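Local atomic coordinates of DSBA-like thioredoxin domain-containing protein (Pseudomonas aeruginosa PAO1, PDB entry 5HFI), a protein that probably acts as a cytosolic disulfide reductase of the thioredoxin superfamily and forms a mixed disulfide with glutathione. Residues 17-22 / 67-72; 75-80 / 122-127. All coordinates share one frame; numbering follows the deposited sequence.

The two contacts show how chemistry follows place in the fold. Contact 1 is largely buried and joins helix 18-22, which starts at the CxxC motif, to helix 64-73 through apolar packing, of side chains on a ring and on bare backbone. Contact 2 lies nearer the surface, where the chain leading into helix 79-85 passes residues 122-127, which follow on from helix 112-124; there the backbone and bridging waters share the work with an aromatic pair. The two are about 12 Å apart between centres and are joined by Tyr21, whose OH is in probable hydrogen-bonding contact with Pro76 O at 2.6 Å.

Contact 1. Residues 17-22 / 67-72; sequences CGWCYG and LRIAQL. With GSH (glutathione), chain B.
Two first torsions bring Trp19 and Ile69 together: each holds its chain beside the backbone N, with Trp19 CG (chi1 -79°) and Ile69 CG1 (chi1 -52°) anti to the carbonyl carbon. The setting is the thioredoxin-type CxxC motif, with Cys17 at the N-cap of helix 18-22 and helix 64-73 running nearly parallel to it, 17° apart in direction. Ile69 CG1 sits over the centre of the six-membered ring of Trp19, 3.9 Å from its centroid and almost on the ring normal, a CH-pi contact. Glutathione takes the opposite face of the indole, its CA1 lying 3.6 Å from Trp19 CG and displaced toward the rim. The tryptophan is thus sandwiched between the ligand and a helix side chain, while Leu72 CD2 meets its edge near the ring plane, 3.7 Å from Trp19 CH2. The CG1 arm of Ile69 runs on to CD1, which presses on the carbonyl group of Gly18, and the CG2 branch of Ile69 comes to 3.6 Å from Gly22 CA. Gly18 and Gly22 present bare main chain here, and the isoleucine beds directly on it. Pro181 and His65 also touch Trp19, and Phe180 O accepts a hydrogen bond from the ligand. Beyond the indole, glutathione is held covalently, Cys17 SG to its SG2 at 2.0 Å.

Contact 2. Residues 75-80 / 122-127; sequences QPFGKD and AHYVEG
Gly78 N gives its hydrogen to Tyr124 O at 2.9 Å in a nearly straight bond, 175° at the hydrogen and lying in the carbonyl plane. It is the one direct hydrogen bond between 75-80 and 122-127, and it ties the N-cap residue of helix 79-85 to the backbone of Tyr124. CA-H...O contacts run both ways across the seam: Gly78 CA lies 3.5 Å from Val125 O, and Gly127 CA approaches Asp80 O in return. Gly78, with no side chain, lets the two backbones close up to this distance. Beside this polar seam, the rings of Phe77 and Tyr124 lie side by side and point the same way, their planes at 83°, with Phe77 CE1 3.4 Å from Tyr124 CD1. Phe77 has CG anti to its carbonyl carbon (chi1 -65°), which lays its ring alongside Tyr124. Pro76 CG touches Val125 CG2 more loosely.

Farther out, Tyr21 meets both rings, stacked on Tyr124 and edge-to-face with Phe77, while His123 CD2 lies over the centre of the Tyr124 ring. On the solvent side one water accepts from Asp80 N and donates to Val125 O at 2.7 Å; another donates to Asp80 OD1 and to Glu126 O. With water supplying partners for these carbonyls, the junction relies on main-chain polarity outside and aromatic packing within, facing the active-site helix.

Contact 1. Residues 17-22 / 67-72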
loop_
_atom_site.group_PDB
_atom_site.type_symbol
_atom_site.label_atom_id
_atom_site.label_comp_id
_atom_site.label_asym_id
_atom_site.label_seq_id
_atom_site.Cartn_x
_atom_site.Cartn_y
_atom_site.Cartn_z
ATOM N N CYS A 17 -4.647 -3.878 -3.295
ATOM C CA CYS A 17 -4.448 -3.792 -4.735
ATOM C C CYS A 17 -3.190 -4.570 -5.104
ATOM O O CYS A 17 -2.093 -4.241 -4.638
ATOM C CB CYS A 17 -4.332 -2.335 -5.176
ATOM S SG CYS A 17 -3.863 -2.133 -6.903
ATOM N N GLY A 18 -3.353 -5.609 -5.926
ATOM C CA GLY A 18 -2.211 -6.432 -6.295
ATOM C C GLY A 18 -1.128 -5.646 -7.009
ATOM O O GLY A 18 0.065 -5.887 -6.806
ATOM N N TRP A 19 -1.523 -4.694 -7.852
ATOM C CA TRP A 19 -0.524 -3.915 -8.572
ATOM C C TRP A 19 0.236 -2.977 -7.643
ATOM O O TRP A 19 1.395 -2.652 -7.915
ATOM C CB TRP A 19 -1.181 -3.147 -9.716
ATOM C CG TRP A 19 -1.442 -4.026 -10.891
ATOM C CD1 TRP A 19 -2.654 -4.451 -11.348
ATOM C CD2 TRP A 19 -0.458 -4.619 -11.745
ATOM N NE1 TRP A 19 -2.486 -5.262 -12.446
ATOM C CE2 TRP A 19 -1.146 -5.380 -12.709
ATOM C CE3 TRP A 19 0.940 -4.573 -11.792
ATOM C CZ2 TRP A 19 -0.486 -6.090 -13.709
ATOM C CZ3 TRP A 19 1.594 -5.280 -12.786
ATOM C CH2 TRP A 19 0.881 -6.028 -13.731
ATOM N N CYS A 20 -0.386 -2.539 -6.546
ATOM C CA CYS A 20 0.364 -1.784 -5.547
ATOM C C CYS A 20 1.444 -2.649 -4.915
ATOM O O CYS A 20 2.566 -2.185 -4.688
ATOM C CB CYS A 20 -0.575 -1.226 -4.481
ATOM S SG CYS A 20 -1.582 0.145 -5.075
ATOM N N TYR A 21 1.125 -3.916 -4.637
ATOM C CA TYR A 21 2.140 -4.847 -4.160
ATOM C C TYR A 21 3.226 -5.049 -5.209
ATOM O O TYR A 21 4.414 -5.136 -4.878
ATOM C CB TYR A 21 1.487 -6.175 -3.782
ATOM C CG TYR A 21 2.454 -7.238 -3.311
ATOM C CD1 TYR A 21 3.300 -7.009 -2.234
ATOM C CD2 TYR A 21 2.503 -8.480 -3.930
ATOM C CE1 TYR A 21 4.178 -7.983 -1.795
ATOM C CE2 TYR A 21 3.377 -9.461 -3.500
ATOM C CZ TYR A 21 4.213 -9.206 -2.432
ATOM O OH TYR A 21 5.083 -10.183 -2.001
ATOM N N GLY A 22 2.838 -5.108 -6.486
ATOM C CA GLY A 22 3.828 -5.164 -7.546
ATOM C C GLY A 22 4.724 -3.943 -7.581
ATOM O O GLY A 22 5.876 -4.026 -8.012
ATOM N N LEU A 67 -0.389 -13.913 -10.546
ATOM C CA LEU A 67 0.736 -14.570 -11.203
ATOM C C LEU A 67 1.295 -13.717 -12.332
ATOM O O LEU A 67 2.488 -13.812 -12.643
ATOM C CB LEU A 67 0.333 -15.951 -11.719
ATOM C CG LEU A 67 0.492 -17.060 -10.677
ATOM C CD1 LEU A 67 0.273 -18.427 -11.298
ATOM C CD2 LEU A 67 1.870 -16.980 -10.035
ATOM N N ARG A 68 0.460 -12.873 -12.945
ATOM C CA ARG A 68 0.965 -11.924 -13.932
ATOM C C ARG A 68 1.800 -10.837 -13.265
ATOM O O ARG A 68 2.823 -10.410 -13.813
ATOM C CB ARG A 68 -0.192 -11.307 -14.722
ATOM C CG ARG A 68 -0.618 -12.114 -15.940
ATOM C CD ARG A 68 0.194 -11.718 -17.169
ATOM N NE ARG A 68 -0.411 -10.573 -17.830
ATOM C CZ ARG A 68 -0.124 -10.188 -19.068
ATOM N NH1 ARG A 68 -0.732 -9.127 -19.589
ATOM N NH2 ARG A 68 0.768 -10.864 -19.786
ATOM N N ILE A 69 1.382 -10.377 -12.083
ATOM C CA ILE A 69 2.195 -9.433 -11.321
ATOM C C ILE A 69 3.536 -10.057 -10.956
ATOM O O ILE A 69 4.580 -9.399 -11.015
ATOM C CB ILE A 69 1.432 -8.965 -10.067
ATOM C CG1 ILE A 69 0.041 -8.454 -10.455
ATOM C CG2 ILE A 69 2.241 -7.919 -9.312
ATOM C CD1 ILE A 69 -0.814 -8.043 -9.279
ATOM N N ALA A 70 3.527 -11.337 -10.571
ATOM C CA ALA A 70 4.776 -12.011 -10.230
ATOM C C ALA A 70 5.700 -12.105 -11.437
ATOM O O ALA A 70 6.912 -11.886 -11.318
ATOM C CB ALA A 70 4.486 -13.400 -9.662
ATOM N N GLN A 71 5.144 -12.421 -12.610
ATOM C CA GLN A 71 5.951 -12.487 -13.824
ATOM C C GLN A 71 6.562 -11.131 -14.158
ATOM O O GLN A 71 7.727 -11.048 -14.562
ATOM C CB GLN A 71 5.100 -12.985 -14.995
ATOM C CG GLN A 71 4.630 -14.427 -14.878
ATOM C CD GLN A 71 3.807 -14.872 -16.073
ATOM O OE1 GLN A 71 2.865 -14.190 -16.480
ATOM N NE2 GLN A 71 4.156 -16.021 -16.640
ATOM N N LEU A 72 5.794 -10.055 -13.988
ATOM C CA LEU A 72 6.258 -8.734 -14.398
ATOM C C LEU A 72 7.212 -8.118 -13.381
ATOM O O LEU A 72 8.203 -7.486 -13.764
ATOM C CB LEU A 72 5.062 -7.807 -14.618
ATOM C CG LEU A 72 5.337 -6.381 -15.112
ATOM C CD1 LEU A 72 6.365 -6.357 -16.237
ATOM C CD2 LEU A 72 4.050 -5.704 -15.538
HETATM N N1 GSH B . -1.105 -0.698 -12.983
HETATM C CA1 GSH B . -1.777 -1.770 -13.696
HETATM C C1 GSH B . -1.370 -1.749 -15.168
HETATM O O11 GSH B . -2.235 -1.948 -16.061
HETATM O O12 GSH B . -0.171 -1.532 -15.488
HETATM C CB1 GSH B . -3.288 -1.585 -13.581
HETATM C CG1 GSH B . -3.603 -0.980 -12.217
HETATM C CD1 GSH B . -4.973 -1.450 -11.733
HETATM O OE1 GSH B . -5.747 -1.922 -12.498
HETATM N N2 GSH B . -5.320 -1.319 -10.331
HETATM C CA2 GSH B . -6.620 -1.755 -9.859
HETATM C C2 GSH B . -7.595 -0.590 -10.030
HETATM O O2 GSH B . -7.414 0.427 -9.444
HETATM C CB2 GSH B . -6.539 -2.154 -8.385
HETATM S SG2 GSH B . -5.098 -3.220 -8.061
HETATM N N3 GSH B . -8.736 -0.718 -10.918
HETATM C CA3 GSH B . -9.658 0.390 -11.090
HETATM C C3 GSH B . -10.399 0.655 -9.782
HETATM O O31 GSH B . -10.490 1.830 -9.338
HETATM O O32 GSH B . -10.917 -0.301 -9.149
#

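Contact 2. Residues 75-80 / 122-127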
loop_
_atom_site.group_PDB
_atom_site.type_symbol
_atom_site.label_atom_id
_atom_site.label_comp_id
_atom_site.label_asym_id
_atom_site.label_seq_id
_atom_site.Cartn_x
_atom_site.Cartn_y
_atom_site.Cartn_z
ATOM N N GLN A 75 7.653 -10.040 -7.724
ATOM C CA GLN A 75 7.153 -10.041 -6.360
ATOM C C GLN A 75 6.633 -11.429 -5.990
ATOM O O GLN A 75 5.975 -12.085 -6.804
ATOM C CB GLN A 75 6.047 -9.000 -6.193
ATOM C CG GLN A 75 6.553 -7.565 -6.061
ATOM C CD GLN A 75 7.217 -7.296 -4.720
ATOM O OE1 GLN A 75 6.579 -6.810 -3.786
ATOM N NE2 GLN A 75 8.506 -7.598 -4.623
ATOM N N PRO A 76 6.920 -11.908 -4.782
ATOM C CA PRO A 76 6.540 -13.272 -4.406
ATOM C C PRO A 76 5.134 -13.377 -3.838
ATOM O O PRO A 76 4.630 -12.487 -3.151
ATOM C CB PRO A 76 7.578 -13.622 -3.331
ATOM C CG PRO A 76 7.847 -12.314 -2.666
ATOM C CD PRO A 76 7.761 -11.266 -3.755
ATOM N N PHE A 77 4.505 -14.514 -4.129
ATOM C CA PHE A 77 3.199 -14.858 -3.589
ATOM C C PHE A 77 3.304 -16.223 -2.923
ATOM O O PHE A 77 3.855 -17.160 -3.511
ATOM C CB PHE A 77 2.128 -14.864 -4.686
ATOM C CG PHE A 77 1.872 -13.511 -5.299
ATOM C CD1 PHE A 77 0.783 -12.751 -4.905
ATOM C CD2 PHE A 77 2.717 -13.001 -6.274
ATOM C CE1 PHE A 77 0.540 -11.510 -5.465
ATOM C CE2 PHE A 77 2.483 -11.759 -6.837
ATOM C CZ PHE A 77 1.392 -11.014 -6.432
ATOM N N GLY A 78 2.787 -16.332 -1.698
ATOM C CA GLY A 78 2.985 -17.511 -0.885
ATOM C C GLY A 78 1.857 -18.521 -0.979
ATOM O O GLY A 78 0.730 -18.196 -1.346
ATOM N N LYS A 79 2.184 -19.768 -0.625
ATOM C CA LYS A 79 1.188 -20.835 -0.654
ATOM C C LYS A 79 0.075 -20.596 0.359
ATOM O O LYS A 79 -1.075 -20.980 0.115
ATOM C CB LYS A 79 1.854 -22.188 -0.399
ATOM C CG LYS A 79 2.533 -22.308 0.959
ATOM C CD LYS A 79 3.080 -23.709 1.184
ATOM C CE LYS A 79 3.807 -23.811 2.516
ATOM N NZ LYS A 79 5.021 -22.949 2.557
ATOM N N ASP A 80 0.387 -19.964 1.494
ATOM C CA ASP A 80 -0.649 -19.668 2.475
ATOM C C ASP A 80 -1.608 -18.593 1.983
ATOM O O ASP A 80 -2.696 -18.439 2.549
ATOM C CB ASP A 80 -0.018 -19.247 3.803
ATOM C CG ASP A 80 0.761 -20.374 4.462
ATOM O OD1 ASP A 80 1.816 -20.094 5.066
ATOM O OD2 ASP A 80 0.318 -21.539 4.376
ATOM N N ALA A 122 2.301 -9.667 4.795
ATOM C CA ALA A 122 1.423 -10.496 5.617
ATOM C C ALA A 122 0.271 -11.060 4.794
ATOM O O ALA A 122 -0.161 -12.197 5.011
ATOM C CB ALA A 122 0.894 -9.687 6.801
ATOM N N HIS A 123 -0.231 -10.303 3.858
ATOM C CA HIS A 123 -1.338 -10.726 3.017
ATOM C C HIS A 123 -0.893 -11.669 1.876
ATOM O O HIS A 123 -1.303 -12.795 1.862
ATOM C CB HIS A 123 -2.001 -9.504 2.432
ATOM C CG HIS A 123 -3.185 -9.770 1.558
ATOM N ND1 HIS A 123 -4.433 -10.038 2.059
ATOM C CD2 HIS A 123 -3.329 -9.701 0.222
ATOM C CE1 HIS A 123 -5.281 -10.157 1.067
ATOM N NE2 HIS A 123 -4.634 -9.971 -0.059
ATOM N N TYR A 124 0.040 -11.207 1.025
ATOM C CA TYR A 124 0.368 -11.941 -0.194
ATOM C C TYR A 124 1.354 -13.080 0.037
ATOM O O TYR A 124 1.347 -14.060 -0.717
ATOM C CB TYR A 124 0.927 -10.975 -1.239
ATOM C CG TYR A 124 -0.096 -9.998 -1.760
ATOM C CD1 TYR A 124 -1.094 -10.416 -2.632
ATOM C CD2 TYR A 124 -0.074 -8.663 -1.369
ATOM C CE1 TYR A 124 -2.032 -9.533 -3.110
ATOM C CE2 TYR A 124 -1.012 -7.770 -1.840
ATOM C CZ TYR A 124 -1.988 -8.215 -2.713
ATOM O OH TYR A 124 -2.934 -7.346 -3.197
ATOM N N VAL A 125 2.212 -12.976 1.043
ATOM C CA VAL A 125 3.193 -14.014 1.335
ATOM C C VAL A 125 2.715 -14.934 2.449
ATOM O O VAL A 125 2.745 -16.157 2.310
ATOM C CB VAL A 125 4.557 -13.376 1.678
ATOM C CG1 VAL A 125 5.541 -14.441 2.132
ATOM C CG2 VAL A 125 5.096 -12.615 0.480
ATOM N N GLU A 126 2.253 -14.360 3.555
ATOM C CA GLU A 126 1.909 -15.133 4.741
ATOM C C GLU A 126 0.445 -15.550 4.794
ATOM O O GLU A 126 0.093 -16.404 5.615
ATOM C CB GLU A 126 2.255 -14.332 6.001
ATOM C CG GLU A 126 3.749 -14.148 6.213
ATOM C CD GLU A 126 4.073 -13.006 7.166
ATOM O OE1 GLU A 126 5.037 -12.259 6.888
ATOM O OE2 GLU A 126 3.363 -12.858 8.185
ATOM N N GLY A 127 -0.411 -14.977 3.953
ATOM C CA GLY A 127 -1.818 -15.330 3.974
ATOM C C GLY A 127 -2.537 -14.929 5.241
ATOM O O GLY A 127 -3.497 -15.599 5.640
HETATM O O HOH W 1 3.041 -18.797 2.482
HETATM O O HOH W 2 -3.816 -18.670 5.769
HETATM O O HOH W 3 1.787 -17.860 7.347
#